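Local atomic coordinates of glycine cleavage system transcriptional repressor, putative (Vibrio cholerae, PDB entry 1U8S), a protein that probably acts as a transcriptional repressor of the glycine cleavage system, with two ACT domains per chain that may bind a regulatory ligand, in a dimeric, probably domain-swapped assembly. Residues P17-E22 and K44-L49; D36-M41 and S146-S151; T111-Q116 and E160-L165. One frame throughout, in Å; residues are numbered along the deposited sequence.

Interaction 1 (P17-E22 and K44-L49); sequences PGICNE and KEFTLL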
# COMPACT_ATOMS: atom_id res chain seq x y z
N PRO B 17 -0.75 -19.05 0.78
CA PRO B 17 -0.03 -19.10 2.05
C PRO B 17 1.37 -18.49 2.17
O PRO B 17 1.61 -17.67 3.06
CB PRO B 17 -0.05 -20.59 2.37
CG PRO B 17 -1.46 -20.95 1.96
CD PRO B 17 -1.59 -20.25 0.61
N GLY B 18 2.29 -18.85 1.28
CA GLY B 18 3.64 -18.30 1.41
C GLY B 18 4.19 -17.38 0.33
O GLY B 18 5.40 -17.16 0.26
N ILE B 19 3.32 -16.82 -0.50
CA ILE B 19 3.78 -15.94 -1.56
C ILE B 19 4.62 -14.78 -1.02
O ILE B 19 5.70 -14.49 -1.54
CB ILE B 19 2.59 -15.39 -2.39
CG1 ILE B 19 3.11 -14.68 -3.64
CG2 ILE B 19 1.75 -14.45 -1.55
CD1 ILE B 19 3.58 -15.63 -4.73
N CYS B 20 4.15 -14.15 0.05
CA CYS B 20 4.86 -13.02 0.66
C CYS B 20 6.15 -13.45 1.38
O CYS B 20 7.03 -12.62 1.62
CB CYS B 20 3.94 -12.28 1.64
SG CYS B 20 4.58 -10.70 2.24
N ASN B 21 6.27 -14.72 1.72
CA ASN B 21 7.47 -15.22 2.38
C ASN B 21 8.62 -15.17 1.39
O ASN B 21 9.65 -14.55 1.64
CB ASN B 21 7.28 -16.67 2.84
CG ASN B 21 6.76 -16.77 4.26
OD1 ASN B 21 6.00 -17.69 4.59
ND2 ASN B 21 7.18 -15.85 5.12
N GLU B 22 8.44 -15.84 0.26
CA GLU B 22 9.46 -15.92 -0.77
C GLU B 22 9.91 -14.54 -1.24
O GLU B 22 11.09 -14.33 -1.51
CB GLU B 22 8.91 -16.72 -1.95
CG GLU B 22 8.39 -18.09 -1.55
CD GLU B 22 7.43 -18.68 -2.57
OE1 GLU B 22 6.78 -19.70 -2.25
OE2 GLU B 22 7.34 -18.12 -3.68
N LYS B 44 -8.80 -11.90 -4.89
CA LYS B 44 -8.14 -13.13 -4.44
C LYS B 44 -6.64 -12.91 -4.61
O LYS B 44 -5.84 -13.83 -4.41
CB LYS B 44 -8.59 -14.31 -5.30
CG LYS B 44 -10.09 -14.45 -5.47
CD LYS B 44 -10.80 -14.75 -4.14
CE LYS B 44 -12.31 -14.91 -4.34
NZ LYS B 44 -13.03 -15.30 -3.08
N GLU B 45 -6.26 -11.67 -4.94
CA GLU B 45 -4.86 -11.32 -5.19
C GLU B 45 -4.02 -10.78 -4.04
O GLU B 45 -4.52 -10.15 -3.10
CB GLU B 45 -4.78 -10.30 -6.34
CG GLU B 45 -5.66 -10.62 -7.52
CD GLU B 45 -5.37 -11.99 -8.11
OE1 GLU B 45 -6.34 -12.69 -8.44
OE2 GLU B 45 -4.18 -12.34 -8.24
N PHE B 46 -2.72 -11.02 -4.15
CA PHE B 46 -1.74 -10.56 -3.19
C PHE B 46 -1.07 -9.38 -3.92
O PHE B 46 -0.51 -9.56 -5.00
CB PHE B 46 -0.72 -11.69 -2.91
CG PHE B 46 0.60 -11.22 -2.36
CD1 PHE B 46 0.76 -10.96 -1.00
CD2 PHE B 46 1.70 -11.04 -3.20
CE1 PHE B 46 2.00 -10.54 -0.49
CE2 PHE B 46 2.94 -10.61 -2.70
CZ PHE B 46 3.08 -10.36 -1.34
N THR B 47 -1.17 -8.18 -3.36
CA THR B 47 -0.56 -7.02 -4.00
C THR B 47 0.47 -6.41 -3.07
O THR B 47 0.21 -6.21 -1.88
CB THR B 47 -1.61 -5.93 -4.40
OG1 THR B 47 -2.25 -5.43 -3.23
CG2 THR B 47 -2.66 -6.51 -5.30
N LEU B 48 1.63 -6.09 -3.64
CA LEU B 48 2.75 -5.53 -2.88
C LEU B 48 3.51 -4.35 -3.50
O LEU B 48 3.90 -4.39 -4.67
CB LEU B 48 3.74 -6.66 -2.61
CG LEU B 48 5.12 -6.25 -2.16
CD1 LEU B 48 5.13 -6.16 -0.66
CD2 LEU B 48 6.13 -7.29 -2.61
N LEU B 49 3.71 -3.30 -2.71
CA LEU B 49 4.50 -2.14 -3.14
C LEU B 49 5.72 -2.26 -2.26
O LEU B 49 5.57 -2.48 -1.06
CB LEU B 49 3.80 -0.82 -2.83
CG LEU B 49 2.54 -0.56 -3.64
CD1 LEU B 49 2.02 0.85 -3.36
CD2 LEU B 49 2.85 -0.78 -5.14
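The carbonyl oxygen of Gly-18 receives two backbone amides, Asn-21 N at 3.0 Å and, weakly, Glu-22 N, and the turn it closes sets Ile-19 and Cys-20 against the ring of Phe-46. Gly-18 is the N-cap of helix 19-28, so the contact is made by the first turn of that helix. Ile-19 supplies the covering group: its CG2 methyl lies over one face of the ring, 3.7 Å from the Phe-46 centroid and 18° off the ring normal, a CH-pi contact displaced toward the rim near Phe-46 CG. The other branch stays on the same side of the ring, with Ile-19 CG1 3.9 Å from Phe-46 CD2. Cys-20 takes the outer end instead. Its CB comes to 3.4 Å from Phe-46 CE1, a close apolar approach, while SG sits at the ring edge in a sulfur-aromatic contact, 4.9 Å from the Phe-46 centroid. Phe-46 reaches both residues because its CG is anti to the backbone N (chi1 159°), which projects the ring from the strand beneath the helix. Strand 45-54 lies between strands 33-42 and 5-14 in the antiparallel sheet of this ACT domain. Phe-46 pairs through its backbone with Gly-13 of strand 5-14, and Cys-20 and Leu-48 both pack on Ile-39 of strand 33-42, closing the layer between helix 19-28 and the sheet.

Interaction 2 (D36-M41 and S146-S151); sequences DSRIAM and SARVDS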
# COMPACT_ATOMS: atom_id res chain seq x y z
N ASP B 36 10.62 0.11 3.19
CA ASP B 36 9.21 0.21 3.49
C ASP B 36 8.43 -0.60 2.47
O ASP B 36 8.98 -1.02 1.46
CB ASP B 36 8.76 1.67 3.42
CG ASP B 36 7.40 1.89 4.03
OD1 ASP B 36 6.91 0.97 4.72
OD2 ASP B 36 6.84 2.98 3.83
N SER B 37 7.14 -0.83 2.74
CA SER B 37 6.33 -1.61 1.82
C SER B 37 4.86 -1.45 2.15
O SER B 37 4.50 -0.92 3.20
CB SER B 37 6.69 -3.09 1.90
OG SER B 37 6.39 -3.62 3.18
N ARG B 38 4.02 -1.93 1.24
CA ARG B 38 2.58 -1.90 1.42
C ARG B 38 2.07 -3.23 0.90
O ARG B 38 2.40 -3.66 -0.22
CB ARG B 38 1.95 -0.76 0.64
CG ARG B 38 2.40 0.61 1.09
CD ARG B 38 1.78 1.02 2.41
NE ARG B 38 2.04 2.43 2.64
CZ ARG B 38 3.21 2.92 3.05
NH1 ARG B 38 4.22 2.09 3.31
NH2 ARG B 38 3.38 4.23 3.16
N ILE B 39 1.27 -3.89 1.73
CA ILE B 39 0.71 -5.17 1.39
C ILE B 39 -0.80 -5.07 1.47
O ILE B 39 -1.37 -4.62 2.46
CB ILE B 39 1.22 -6.24 2.37
CG1 ILE B 39 2.76 -6.25 2.35
CG2 ILE B 39 0.65 -7.60 2.00
CD1 ILE B 39 3.39 -7.12 3.42
N ALA B 40 -1.45 -5.49 0.40
CA ALA B 40 -2.90 -5.44 0.36
C ALA B 40 -3.42 -6.70 -0.31
O ALA B 40 -2.81 -7.22 -1.24
CB ALA B 40 -3.38 -4.20 -0.42
N MET B 41 -4.55 -7.19 0.18
CA MET B 41 -5.19 -8.36 -0.38
C MET B 41 -6.40 -7.82 -1.13
O MET B 41 -7.40 -7.47 -0.51
CB MET B 41 -5.62 -9.32 0.73
CG MET B 41 -6.84 -10.20 0.40
SD MET B 41 -6.61 -11.48 -0.91
CE MET B 41 -6.87 -13.00 0.08
N SER B 146 -7.16 8.44 2.83
CA SER B 146 -6.33 8.41 4.04
C SER B 146 -5.06 9.13 3.68
O SER B 146 -4.42 8.81 2.67
CB SER B 146 -6.01 6.97 4.47
OG SER B 146 -7.15 6.38 5.09
N ALA B 147 -4.68 10.11 4.49
CA ALA B 147 -3.46 10.86 4.20
C ALA B 147 -2.66 11.10 5.46
O ALA B 147 -3.20 11.14 6.56
CB ALA B 147 -3.80 12.19 3.54
N ARG B 148 -1.36 11.26 5.29
CA ARG B 148 -0.47 11.47 6.40
C ARG B 148 0.11 12.87 6.38
O ARG B 148 0.62 13.32 5.36
CB ARG B 148 0.64 10.42 6.37
CG ARG B 148 0.12 9.01 6.53
CD ARG B 148 1.23 8.00 6.34
NE ARG B 148 0.78 6.62 6.56
CZ ARG B 148 1.54 5.55 6.35
NH1 ARG B 148 2.79 5.70 5.91
NH2 ARG B 148 1.04 4.34 6.56
N VAL B 149 0.02 13.55 7.52
CA VAL B 149 0.58 14.89 7.66
C VAL B 149 1.61 14.87 8.78
O VAL B 149 1.49 14.10 9.74
CB VAL B 149 -0.50 15.90 8.01
CG1 VAL B 149 -1.59 15.85 6.97
CG2 VAL B 149 -1.05 15.62 9.40
N ASP B 150 2.64 15.70 8.65
CA ASP B 150 3.66 15.74 9.68
C ASP B 150 3.24 16.65 10.82
O ASP B 150 2.12 17.15 10.85
CB ASP B 150 4.99 16.19 9.08
CG ASP B 150 4.88 17.49 8.33
OD1 ASP B 150 5.60 17.65 7.32
OD2 ASP B 150 4.09 18.36 8.74
N SER B 151 4.14 16.85 11.78
CA SER B 151 3.87 17.70 12.94
C SER B 151 3.75 19.19 12.59
O SER B 151 3.09 19.95 13.30
CB SER B 151 4.99 17.50 13.96
OG SER B 151 6.26 17.73 13.36
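Arg-38 and Arg-148 approach each other between the two ACT domains of the chain, each reaching out from a strand of its own four-stranded antiparallel sheet. The meeting is one of like charges: Arg-38 NH2 and Arg-148 NH1 approach to 3.2 Å, and as both are donors this is a close pair without a hydrogen bond. The side chains come from opposite directions, and their guanidinium planes are turned 37° against each other, with Arg-148 NH2 over one face of the Arg-38 group. Arg-148 gets there on a chain extended from CG to NE, whereas Arg-38 folds back at chi2 (-74°) toward its own strand.

Within the two segments, the hydrogen bonds and the salt bridge of the arginine pair belong to Arg-38. Arg-38 NH1 makes a salt bridge to Asp-36 OD2 at 2.8 Å and also donates to Ser-37 O at 3.0 Å; both acceptors lie close to the guanidinium plane, which would fix its rotation. The Asp-36 carboxylate may also offset part of the repulsion, since its OD2 is 5.3 Å from Arg-148 NH1, near but not in contact.

The second subunit adds a hydrogen bond from Ser-37 OG to its Leu-124 O, and the Ile-39 backbone also bonds to that subunit, consistent with a domain-swapped dimer. Arg-148 packs on His-90 and Thr-93 of its own chain.

On the carboxylate itself, OD2 is met from above its plane, while Asp-36 OD1 takes a weak bond from Ser-37 N at 2.7 Å.

Interaction 3 (T111-Q116 and E160-L165); sequences TQFFAQ and EEFDAL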
# COMPACT_ATOMS: atom_id res chain seq x y z
N THR B 111 -8.29 14.87 -4.38
CA THR B 111 -6.90 14.47 -4.41
C THR B 111 -6.12 15.76 -4.63
O THR B 111 -5.06 15.96 -4.03
CB THR B 111 -6.59 13.45 -5.54
OG1 THR B 111 -6.88 14.02 -6.82
CG2 THR B 111 -7.41 12.18 -5.35
N GLN B 112 -6.65 16.64 -5.46
CA GLN B 112 -5.99 17.92 -5.73
C GLN B 112 -5.87 18.72 -4.42
O GLN B 112 -4.88 19.41 -4.18
CB GLN B 112 -6.77 18.71 -6.77
CG GLN B 112 -6.12 20.00 -7.26
CD GLN B 112 -4.81 19.78 -8.02
OE1 GLN B 112 -4.49 20.53 -8.96
NE2 GLN B 112 -4.02 18.78 -7.61
N PHE B 113 -6.89 18.61 -3.57
CA PHE B 113 -6.90 19.30 -2.29
C PHE B 113 -5.65 18.95 -1.49
O PHE B 113 -5.06 19.81 -0.84
CB PHE B 113 -8.14 18.90 -1.49
CG PHE B 113 -8.17 19.44 -0.09
CD1 PHE B 113 -8.48 20.78 0.15
CD2 PHE B 113 -7.89 18.61 1.00
CE1 PHE B 113 -8.52 21.28 1.44
CE2 PHE B 113 -7.92 19.10 2.30
CZ PHE B 113 -8.24 20.44 2.53
N PHE B 114 -5.26 17.68 -1.54
CA PHE B 114 -4.08 17.24 -0.81
C PHE B 114 -2.80 17.56 -1.55
O PHE B 114 -1.77 17.81 -0.93
CB PHE B 114 -4.17 15.75 -0.51
CG PHE B 114 -5.26 15.42 0.46
CD1 PHE B 114 -5.20 15.90 1.76
CD2 PHE B 114 -6.37 14.69 0.06
CE1 PHE B 114 -6.24 15.67 2.66
CE2 PHE B 114 -7.42 14.45 0.95
CZ PHE B 114 -7.36 14.94 2.24
N ALA B 115 -2.85 17.56 -2.87
CA ALA B 115 -1.65 17.89 -3.63
C ALA B 115 -1.32 19.37 -3.40
O ALA B 115 -0.18 19.71 -3.10
CB ALA B 115 -1.86 17.62 -5.10
N GLN B 116 -2.32 20.24 -3.51
CA GLN B 116 -2.11 21.67 -3.31
C GLN B 116 -1.44 21.93 -1.96
O GLN B 116 -0.69 22.89 -1.79
CB GLN B 116 -3.44 22.42 -3.36
CG GLN B 116 -4.09 22.41 -4.73
CD GLN B 116 -5.54 22.83 -4.70
OE1 GLN B 116 -6.33 22.31 -3.90
NE2 GLN B 116 -5.91 23.76 -5.57
N GLU B 160 -10.51 23.25 8.39
CA GLU B 160 -11.31 24.36 7.92
C GLU B 160 -11.28 24.42 6.40
O GLU B 160 -12.31 24.55 5.76
CB GLU B 160 -10.82 25.67 8.56
CG GLU B 160 -11.43 25.91 9.95
CD GLU B 160 -10.78 27.05 10.71
OE1 GLU B 160 -11.39 27.54 11.69
OE2 GLU B 160 -9.65 27.46 10.34
N GLU B 161 -10.09 24.31 5.82
CA GLU B 161 -9.98 24.34 4.37
C GLU B 161 -10.76 23.19 3.74
O GLU B 161 -11.35 23.34 2.67
CB GLU B 161 -8.50 24.28 3.98
CG GLU B 161 -7.67 25.30 4.74
CD GLU B 161 -6.26 25.43 4.21
OE1 GLU B 161 -5.66 24.39 3.87
OE2 GLU B 161 -5.75 26.57 4.15
N PHE B 162 -10.77 22.03 4.40
CA PHE B 162 -11.49 20.87 3.91
C PHE B 162 -13.00 21.11 3.95
O PHE B 162 -13.73 20.62 3.09
CB PHE B 162 -11.17 19.64 4.76
CG PHE B 162 -12.06 18.46 4.48
CD1 PHE B 162 -11.87 17.68 3.34
CD2 PHE B 162 -13.13 18.17 5.33
CE1 PHE B 162 -12.74 16.62 3.05
CE2 PHE B 162 -14.00 17.11 5.05
CZ PHE B 162 -13.81 16.34 3.91
N ASP B 163 -13.46 21.84 4.97
CA ASP B 163 -14.87 22.17 5.12
C ASP B 163 -15.30 23.18 4.06
O ASP B 163 -16.40 23.09 3.51
CB ASP B 163 -15.17 22.74 6.51
CG ASP B 163 -15.10 21.68 7.61
OD1 ASP B 163 -15.34 20.49 7.30
OD2 ASP B 163 -14.82 22.05 8.78
N ALA B 164 -14.42 24.15 3.80
CA ALA B 164 -14.69 25.18 2.78
C ALA B 164 -14.84 24.50 1.42
O ALA B 164 -15.78 24.80 0.68
CB ALA B 164 -13.54 26.17 2.73
N LEU B 165 -13.93 23.60 1.08
CA LEU B 165 -14.00 22.90 -0.19
C LEU B 165 -15.36 22.20 -0.26
O LEU B 165 -16.11 22.37 -1.24
CB LEU B 165 -12.87 21.89 -0.30
CG LEU B 165 -12.77 21.10 -1.61
CD1 LEU B 165 -12.72 22.05 -2.80
CD2 LEU B 165 -11.53 20.21 -1.57
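Phe-113 brings the far end of its ring up to the backbone of helix 160-165, obliquely, its CZ atom 3.5 Å from Phe-162 N and its CE1 atom 3.7 Å from Glu-161 O. CG is anti to the backbone N (chi1 174°), which sends the ring straight out from helix 111-116 into the groove bordered by Glu-161, Phe-162 and Leu-165. Glu-161 CB sits at the ring edge, in its plane. From the other direction Leu-165 slides past the side chain, and its CD2 methyl comes to 3.5 Å from Phe-113 CD1 and also touches Phe-113 CB. Phe-162 crosses it at about a right angle: Phe-162 CB is 3.8 Å from Phe-113 CZ, and Phe-113 CE2 lies near the plane of the Phe-162 ring, at its edge.

The two helices are the pair that packs on one face of the antiparallel sheet in the beta-alpha-beta-beta-alpha-beta ACT fold. They run roughly antiparallel, at 144°, with the axes of the two segments 11.5 Å apart at closest, a spacing bridged here by the long aromatic side chain. Towards the sheet, Phe-162 rests on Val-96 and Val-98 of strand 92-100, and Phe-114 also reaches Val-96.

Within its own helix, Phe-113 places CD2 over the centre of the Phe-114 ring, 3.7 Å above the plane of that ring. Toward the partly exposed Glu-161 the contact turns polar through Arg-117, whose NE forms a salt bridge with Glu-161 OE1 while its NH1 donates to Phe-113 O.

Interaction 1 lies in the first ACT domain and interaction 3 in the second, their centres about 35 Å apart on opposite sides of the chain's centre. Interaction 2 spans both domains, its centre about 18 Å from that of interaction 1 and about 19 Å from that of interaction 3. Along the chain, interaction 1 closes before interaction 3 opens, while the segments of interaction 2 alternate with those of both. Interactions 1 and 2 share the first sheet, where neighbouring strands 45-54 and 33-42 bond through Leu-49 O and Arg-38 N. Strand 141-149 leads into helix 155-168, linking interactions 2 and 3. All three touch the second subunit, consistent with a domain-swapped dimer.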